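Local coordinates for uncharacterized protein DR_0571 (Deinococcus radiodurans R1, PDB 3C4N), which binds ADP in this crystal and is probably an FAD-dependent oxidoreductase of the ETF-QO/FixC family, its precise reaction being unknown, at residues A[81-86]-A[378-383]; A[253-258]-A[286-291]. One frame throughout, in Å; residues are numbered along the deposited sequence.

Interaction 1: A[81-86]-A[378-383]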
ATOM      1  N   LEU A  81       8.876  -9.622 -14.668  1.00 15.58           N
ATOM      2  CA  LEU A  81       9.326 -10.179 -15.957  1.00 12.46           C
ATOM      3  C   LEU A  81       9.267 -11.707 -16.035  1.00 17.41           C
ATOM      4  O   LEU A  81       9.402 -12.285 -17.114  1.00 17.13           O
ATOM      5  CB  LEU A  81      10.769  -9.741 -16.259  1.00 14.51           C
ATOM      6  CG  LEU A  81      11.093  -8.231 -16.338  1.00 19.08           C
ATOM      7  CD1 LEU A  81      12.586  -8.009 -16.644  1.00 17.97           C
ATOM      8  CD2 LEU A  81      10.234  -7.591 -17.402  1.00 15.52           C
ATOM      9  N   ALA A  82       9.088 -12.365 -14.897  1.00 15.68           N
ATOM     10  CA  ALA A  82       9.025 -13.821 -14.886  1.00 19.67           C
ATOM     11  C   ALA A  82       7.939 -14.280 -15.866  1.00 16.95           C
ATOM     12  O   ALA A  82       6.857 -13.706 -15.906  1.00 24.10           O
ATOM     13  CB  ALA A  82       8.717 -14.324 -13.465  1.00 18.14           C
ATOM     14  N   PRO A  83       8.218 -15.313 -16.673  1.00 15.79           N
ATOM     15  CA  PRO A  83       7.214 -15.784 -17.624  1.00 12.07           C
ATOM     16  C   PRO A  83       5.983 -16.438 -17.014  1.00 15.07           C
ATOM     17  O   PRO A  83       4.972 -16.602 -17.691  1.00 18.03           O
ATOM     18  CB  PRO A  83       8.007 -16.728 -18.526  1.00  7.43           C
ATOM     19  CG  PRO A  83       9.092 -17.217 -17.648  1.00  6.30           C
ATOM     20  CD  PRO A  83       9.512 -15.970 -16.916  1.00 15.93           C
ATOM     21  N   GLY A  84       6.054 -16.804 -15.741  1.00 19.83           N
ATOM     22  CA  GLY A  84       4.907 -17.448 -15.104  1.00 17.65           C
ATOM     23  C   GLY A  84       4.473 -18.755 -15.766  1.00 19.41           C
ATOM     24  O   GLY A  84       3.310 -18.928 -16.140  1.00 20.05           O
ATOM     25  N   VAL A  85       5.408 -19.687 -15.913  1.00 16.30           N
ATOM     26  CA  VAL A  85       5.096 -20.973 -16.518  1.00 15.15           C
ATOM     27  C   VAL A  85       5.131 -22.105 -15.498  1.00 11.13           C
ATOM     28  O   VAL A  85       6.178 -22.393 -14.928  1.00 12.51           O
ATOM     29  CB  VAL A  85       6.100 -21.353 -17.620  1.00  9.63           C
ATOM     30  CG1 VAL A  85       5.729 -22.703 -18.205  1.00  9.79           C
ATOM     31  CG2 VAL A  85       6.116 -20.294 -18.702  1.00 17.32           C
ATOM     32  N   TRP A  86       3.992 -22.738 -15.256  1.00 15.61           N
ATOM     33  CA  TRP A  86       3.968 -23.856 -14.331  1.00 10.39           C
ATOM     34  C   TRP A  86       4.032 -25.096 -15.204  1.00 16.71           C
ATOM     35  O   TRP A  86       3.141 -25.337 -16.028  1.00 12.54           O
ATOM     36  CB  TRP A  86       2.682 -23.899 -13.519  1.00  7.14           C
ATOM     37  CG  TRP A  86       2.741 -24.906 -12.401  1.00  7.31           C
ATOM     38  CD1 TRP A  86       3.005 -24.653 -11.089  1.00 13.97           C
ATOM     39  CD2 TRP A  86       2.558 -26.330 -12.503  1.00  4.48           C
ATOM     40  NE1 TRP A  86       2.998 -25.825 -10.366  1.00 12.26           N
ATOM     41  CE2 TRP A  86       2.727 -26.868 -11.213  1.00  6.53           C
ATOM     42  CE3 TRP A  86       2.271 -27.200 -13.558  1.00 12.32           C
ATOM     43  CZ2 TRP A  86       2.614 -28.243 -10.949  1.00 14.48           C
ATOM     44  CZ3 TRP A  86       2.160 -28.571 -13.296  1.00 16.96           C
ATOM     45  CH2 TRP A  86       2.333 -29.074 -12.003  1.00 11.94           C
ATOM     46  N   LEU A 378      12.950 -21.462 -10.808  1.00 13.88           N
ATOM     47  CA  LEU A 378      11.829 -22.406 -10.798  1.00 21.34           C
ATOM     48  C   LEU A 378      10.640 -21.867  -9.999  1.00 18.91           C
ATOM     49  O   LEU A 378       9.642 -22.567  -9.804  1.00 16.46           O
ATOM     50  CB  LEU A 378      12.258 -23.772 -10.238  1.00 16.75           C
ATOM     51  CG  LEU A 378      13.299 -24.569 -11.047  1.00 17.53           C
ATOM     52  CD1 LEU A 378      13.682 -25.805 -10.274  1.00 14.72           C
ATOM     53  CD2 LEU A 378      12.767 -24.949 -12.411  1.00 19.78           C
ATOM     54  N   ALA A 379      10.732 -20.608  -9.585  1.00  8.49           N
ATOM     55  CA  ALA A 379       9.669 -19.999  -8.797  1.00 14.60           C
ATOM     56  C   ALA A 379       8.262 -20.118  -9.395  1.00 15.76           C
ATOM     57  O   ALA A 379       7.278 -20.143  -8.657  1.00 11.38           O
ATOM     58  CB  ALA A 379       9.993 -18.541  -8.512  1.00 16.14           C
ATOM     59  N   ASP A 380       8.147 -20.190 -10.714  1.00  7.36           N
ATOM     60  CA  ASP A 380       6.821 -20.308 -11.299  1.00 16.09           C
ATOM     61  C   ASP A 380       6.163 -21.655 -10.955  1.00 15.40           C
ATOM     62  O   ASP A 380       4.938 -21.744 -10.855  1.00  9.31           O
ATOM     63  CB  ASP A 380       6.876 -20.090 -12.826  1.00 16.09           C
ATOM     64  CG  ASP A 380       7.352 -18.666 -13.208  1.00 26.86           C
ATOM     65  OD1 ASP A 380       6.870 -17.677 -12.592  1.00 12.86           O
ATOM     66  OD2 ASP A 380       8.197 -18.546 -14.131  1.00 21.79           O
ATOM     67  N   THR A 381       6.964 -22.696 -10.745  1.00 17.96           N
ATOM     68  CA  THR A 381       6.397 -24.005 -10.415  1.00 19.81           C
ATOM     69  C   THR A 381       6.402 -24.333  -8.923  1.00 15.58           C
ATOM     70  O   THR A 381       5.567 -25.104  -8.454  1.00 15.15           O
ATOM     71  CB  THR A 381       7.150 -25.140 -11.147  1.00 13.61           C
ATOM     72  OG1 THR A 381       7.090 -24.922 -12.563  1.00 18.63           O
ATOM     73  CG2 THR A 381       6.524 -26.501 -10.823  1.00  6.06           C
ATOM     74  N   LEU A 382       7.329 -23.729  -8.186  1.00 17.16           N
ATOM     75  CA  LEU A 382       7.490 -24.013  -6.763  1.00 17.20           C
ATOM     76  C   LEU A 382       7.498 -22.812  -5.802  1.00 15.27           C
ATOM     77  O   LEU A 382       7.660 -23.001  -4.597  1.00 18.63           O
ATOM     78  CB  LEU A 382       8.805 -24.778  -6.586  1.00 16.42           C
ATOM     79  CG  LEU A 382       9.054 -25.977  -7.514  1.00 15.85           C
ATOM     80  CD1 LEU A 382      10.522 -26.377  -7.479  1.00 10.40           C
ATOM     81  CD2 LEU A 382       8.173 -27.127  -7.108  1.00 14.24           C
ATOM     82  N   GLY A 383       7.331 -21.595  -6.317  1.00 13.06           N
ATOM     83  CA  GLY A 383       7.379 -20.399  -5.477  1.00  7.73           C
ATOM     84  C   GLY A 383       6.443 -20.282  -4.280  1.00  7.17           C
ATOM     85  O   GLY A 383       6.901 -20.087  -3.159  1.00  5.80           O
TER
HETATM   86  O   HOH W   1       8.831 -22.787 -13.927  1.00 15.13           O
HETATM   87  O   HOH W   2       8.768 -20.898 -16.290  1.00 32.75           O
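D380 meets the backbone of G84 and V85 where 378-383 closes on 81-86. It turns its CB toward 81-86, 3.2 Å from V85 O. Its carboxylate sits against G84, with OD1 3.2 Å from G84 CA and OD2 3.2 Å from G84 N. A82 CB and the P83 ring border the same carboxylate. The second group is CH-pi: chi1 of T381 (-58°) sets OG1 beside the backbone N and leaves CG2 to rest over one face of the W86 indole, offset toward the rim, 3.9 Å from the centroid of the five-membered ring. Here the first turn of helix 379-398 packs against the chain entering strand 85-86, a short strand of the large mixed sheet. Water forms the third group. One molecule joins V85 O (2.9 Å) to T381 OG1, and another lies between V85 O and D380 OD2. Partners outside the pair are R46, in a salt bridge with D380 OD1, and A99 O, which accepts from W86 NE1. An alanine in place of W86 removes the indole, which would probably open a gap over T381 CG2 and leave A99 O without this donor.

Interaction 2: A[253-258]-A[286-291]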
ATOM      1  N   ALA A 253      22.032 -14.284 -11.106  1.00 20.00           N
ATOM      2  CA  ALA A 253      22.234 -14.260 -12.542  1.00 17.50           C
ATOM      3  C   ALA A 253      21.326 -13.208 -13.173  1.00 21.04           C
ATOM      4  O   ALA A 253      20.179 -13.026 -12.760  1.00 25.72           O
ATOM      5  CB  ALA A 253      21.951 -15.627 -13.141  1.00 16.88           C
ATOM      6  N   TYR A 254      21.857 -12.495 -14.159  1.00 17.20           N
ATOM      7  CA  TYR A 254      21.071 -11.495 -14.851  1.00 16.94           C
ATOM      8  C   TYR A 254      20.539 -12.127 -16.111  1.00 20.35           C
ATOM      9  O   TYR A 254      21.296 -12.604 -16.961  1.00 11.25           O
ATOM     10  CB  TYR A 254      21.898 -10.284 -15.233  1.00 21.60           C
ATOM     11  CG  TYR A 254      21.082  -9.196 -15.889  1.00 24.38           C
ATOM     12  CD1 TYR A 254      20.107  -8.503 -15.178  1.00 27.85           C
ATOM     13  CD2 TYR A 254      21.323  -8.819 -17.204  1.00 25.57           C
ATOM     14  CE1 TYR A 254      19.403  -7.452 -15.758  1.00 27.39           C
ATOM     15  CE2 TYR A 254      20.625  -7.772 -17.791  1.00 22.42           C
ATOM     16  CZ  TYR A 254      19.676  -7.090 -17.065  1.00 25.92           C
ATOM     17  OH  TYR A 254      19.050  -6.006 -17.626  1.00 24.36           O
ATOM     18  N   ARG A 255      19.220 -12.111 -16.229  1.00 26.38           N
ATOM     19  CA  ARG A 255      18.553 -12.702 -17.369  1.00 22.00           C
ATOM     20  C   ARG A 255      17.697 -11.663 -18.059  1.00 23.59           C
ATOM     21  O   ARG A 255      16.967 -10.912 -17.418  1.00 20.08           O
ATOM     22  CB  ARG A 255      17.697 -13.864 -16.899  1.00 21.06           C
ATOM     23  CG  ARG A 255      16.888 -14.526 -17.979  1.00 25.90           C
ATOM     24  CD  ARG A 255      15.863 -15.437 -17.332  1.00 26.24           C
ATOM     25  NE  ARG A 255      16.134 -16.841 -17.585  1.00 20.00           N
ATOM     26  CZ  ARG A 255      15.551 -17.836 -16.929  1.00 20.06           C
ATOM     27  NH1 ARG A 255      14.670 -17.575 -15.973  1.00 14.65           N
ATOM     28  NH2 ARG A 255      15.840 -19.090 -17.247  1.00 13.10           N
ATOM     29  N   GLN A 256      17.797 -11.639 -19.379  1.00 19.91           N
ATOM     30  CA  GLN A 256      17.047 -10.701 -20.189  1.00 26.89           C
ATOM     31  C   GLN A 256      15.836 -11.417 -20.778  1.00 26.54           C
ATOM     32  O   GLN A 256      15.846 -12.638 -20.918  1.00 21.24           O
ATOM     33  CB  GLN A 256      17.948 -10.168 -21.303  1.00 31.59           C
ATOM     34  CG  GLN A 256      19.259  -9.596 -20.794  1.00 30.70           C
ATOM     35  CD  GLN A 256      20.159  -9.115 -21.913  1.00 34.90           C
ATOM     36  OE1 GLN A 256      20.672  -9.914 -22.711  1.00 33.46           O
ATOM     37  NE2 GLN A 256      20.357  -7.801 -21.984  1.00 27.07           N
ATOM     38  N   PHE A 257      14.794 -10.665 -21.120  1.00 24.39           N
ATOM     39  CA  PHE A 257      13.596 -11.269 -21.687  1.00 24.01           C
ATOM     40  C   PHE A 257      13.164 -10.593 -22.985  1.00 28.59           C
ATOM     41  O   PHE A 257      12.041 -10.079 -23.093  1.00 29.30           O
ATOM     42  CB  PHE A 257      12.444 -11.222 -20.676  1.00 22.22           C
ATOM     43  CG  PHE A 257      12.794 -11.793 -19.329  1.00 17.36           C
ATOM     44  CD1 PHE A 257      13.521 -11.043 -18.406  1.00 20.36           C
ATOM     45  CD2 PHE A 257      12.378 -13.071 -18.968  1.00 12.91           C
ATOM     46  CE1 PHE A 257      13.821 -11.554 -17.143  1.00 15.67           C
ATOM     47  CE2 PHE A 257      12.673 -13.594 -17.709  1.00 12.84           C
ATOM     48  CZ  PHE A 257      13.395 -12.832 -16.792  1.00 14.98           C
ATOM     49  N   PRO A 258      14.045 -10.589 -23.999  1.00 26.27           N
ATOM     50  CA  PRO A 258      13.679  -9.954 -25.270  1.00 20.25           C
ATOM     51  C   PRO A 258      12.390 -10.528 -25.858  1.00 24.99           C
ATOM     52  O   PRO A 258      12.094 -11.713 -25.696  1.00 26.04           O
ATOM     53  CB  PRO A 258      14.905 -10.205 -26.150  1.00 18.87           C
ATOM     54  CG  PRO A 258      15.505 -11.448 -25.576  1.00 20.02           C
ATOM     55  CD  PRO A 258      15.354 -11.256 -24.092  1.00 18.07           C
ATOM     56  N   THR A 286       7.612 -14.211 -25.587  1.00 23.47           N
ATOM     57  CA  THR A 286       8.623 -13.607 -24.745  1.00 16.85           C
ATOM     58  C   THR A 286       9.717 -14.654 -24.693  1.00 19.94           C
ATOM     59  O   THR A 286       9.449 -15.813 -24.390  1.00 20.64           O
ATOM     60  CB  THR A 286       8.091 -13.340 -23.340  1.00 15.57           C
ATOM     61  OG1 THR A 286       7.098 -12.312 -23.400  1.00 23.03           O
ATOM     62  CG2 THR A 286       9.214 -12.888 -22.422  1.00 25.60           C
ATOM     63  N   LEU A 287      10.944 -14.256 -25.003  1.00 19.82           N
ATOM     64  CA  LEU A 287      12.061 -15.192 -25.013  1.00 20.93           C
ATOM     65  C   LEU A 287      12.679 -15.289 -23.613  1.00 19.98           C
ATOM     66  O   LEU A 287      13.098 -14.282 -23.050  1.00 30.81           O
ATOM     67  CB  LEU A 287      13.083 -14.727 -26.068  1.00 18.34           C
ATOM     68  CG  LEU A 287      14.217 -15.650 -26.501  1.00 18.44           C
ATOM     69  CD1 LEU A 287      14.750 -15.260 -27.872  1.00 17.37           C
ATOM     70  CD2 LEU A 287      15.307 -15.578 -25.454  1.00 24.84           C
ATOM     71  N   VAL A 288      12.707 -16.499 -23.048  1.00 16.08           N
ATOM     72  CA  VAL A 288      13.268 -16.736 -21.708  1.00 14.94           C
ATOM     73  C   VAL A 288      14.569 -17.545 -21.824  1.00 21.42           C
ATOM     74  O   VAL A 288      14.560 -18.780 -21.840  1.00 18.30           O
ATOM     75  CB  VAL A 288      12.253 -17.502 -20.801  1.00 13.84           C
ATOM     76  CG1 VAL A 288      12.784 -17.611 -19.371  1.00  7.81           C
ATOM     77  CG2 VAL A 288      10.918 -16.791 -20.803  1.00  4.34           C
ATOM     78  N   PRO A 289      15.713 -16.846 -21.895  1.00 25.24           N
ATOM     79  CA  PRO A 289      17.018 -17.502 -22.022  1.00 27.59           C
ATOM     80  C   PRO A 289      17.322 -18.495 -20.910  1.00 29.60           C
ATOM     81  O   PRO A 289      16.737 -18.451 -19.826  1.00 30.89           O
ATOM     82  CB  PRO A 289      18.009 -16.332 -22.023  1.00 20.12           C
ATOM     83  CG  PRO A 289      17.190 -15.180 -22.509  1.00 27.99           C
ATOM     84  CD  PRO A 289      15.881 -15.391 -21.778  1.00 26.53           C
ATOM     85  N   ALA A 290      18.242 -19.404 -21.197  1.00 28.22           N
ATOM     86  CA  ALA A 290      18.640 -20.386 -20.216  1.00 22.57           C
ATOM     87  C   ALA A 290      19.747 -19.731 -19.395  1.00 22.30           C
ATOM     88  O   ALA A 290      20.415 -18.804 -19.862  1.00 17.75           O
ATOM     89  CB  ALA A 290      19.158 -21.631 -20.910  1.00 20.08           C
ATOM     90  N   ILE A 291      19.910 -20.190 -18.161  1.00 24.81           N
ATOM     91  CA  ILE A 291      20.958 -19.677 -17.292  1.00 28.13           C
ATOM     92  C   ILE A 291      21.997 -20.789 -17.251  1.00 29.28           C
ATOM     93  O   ILE A 291      21.763 -21.850 -16.668  1.00 31.44           O
ATOM     94  CB  ILE A 291      20.449 -19.410 -15.857  1.00 28.71           C
ATOM     95  CG1 ILE A 291      19.172 -18.565 -15.897  1.00 32.81           C
ATOM     96  CG2 ILE A 291      21.530 -18.681 -15.044  1.00 26.71           C
ATOM     97  CD1 ILE A 291      19.332 -17.207 -16.548  1.00 34.01           C
TER
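R255, whose CB is directed toward 286-291, places CG anti to the backbone N (chi1 177°), and a bend at chi3 (-112°) turns its guanidinium so that NE and NH2 both reach P289 O. I291 CG1 lies over one guanidinium face, while V288 CG1 lies 3.7 Å above the centre of the opposite face. The flat group is thus sandwiched between two aliphatic branches. Its grip on P289 is side-on: NE and NH2 each donate to the one carbonyl oxygen at 2.8 Å, both bonds bent (131° at hydrogen), with the oxygen tilted from the guanidinium plane. I291 CD1 also comes within 3.4 Å of R255 NE. The two runs are antiparallel and belong to strands 251-260 and 284-288 of the large mixed sheet; beyond V288 the second leaves the sheet, and the arginine bridges to it there. Nearer the other end, L287 N donates to P258 O (2.9 Å), and F257 CA makes a CA-H...O contact with L287 O (3.3 Å). Apolar contacts flank these polar ones: A253 CB meets I291 CG2 at 3.6 Å, and P258 CG packs obliquely on L287 CB at 4.1 Å. Helix 315-324 covers P258, L287 and P289, its L317 and L321 touching them, whereas strand 347-352 pairs with 253-258 along its other edge.

How the interactions relate
The centres of interactions 1 and 2 are about 13 Å apart, and the second is nested in the chain loop closed by the first. They touch directly through 81-86: L81 O is 3.6 Å from F257 CE2, and P83 CG is 3.7 Å from V288 CG2. P83 lies between the two contacts, its CD also 4.0 Å from F257 CE2. Strand 85-86 belongs to the same mixed sheet as strands 251-260 and 284-288. Interaction 1 comes closer to the bound ADP, with the A82 side chain about 7 Å from it, than interaction 2, with the F257 side chain about 10 Å away; the ADP-binding A78 has its side chain about 6 Å from each of theirs.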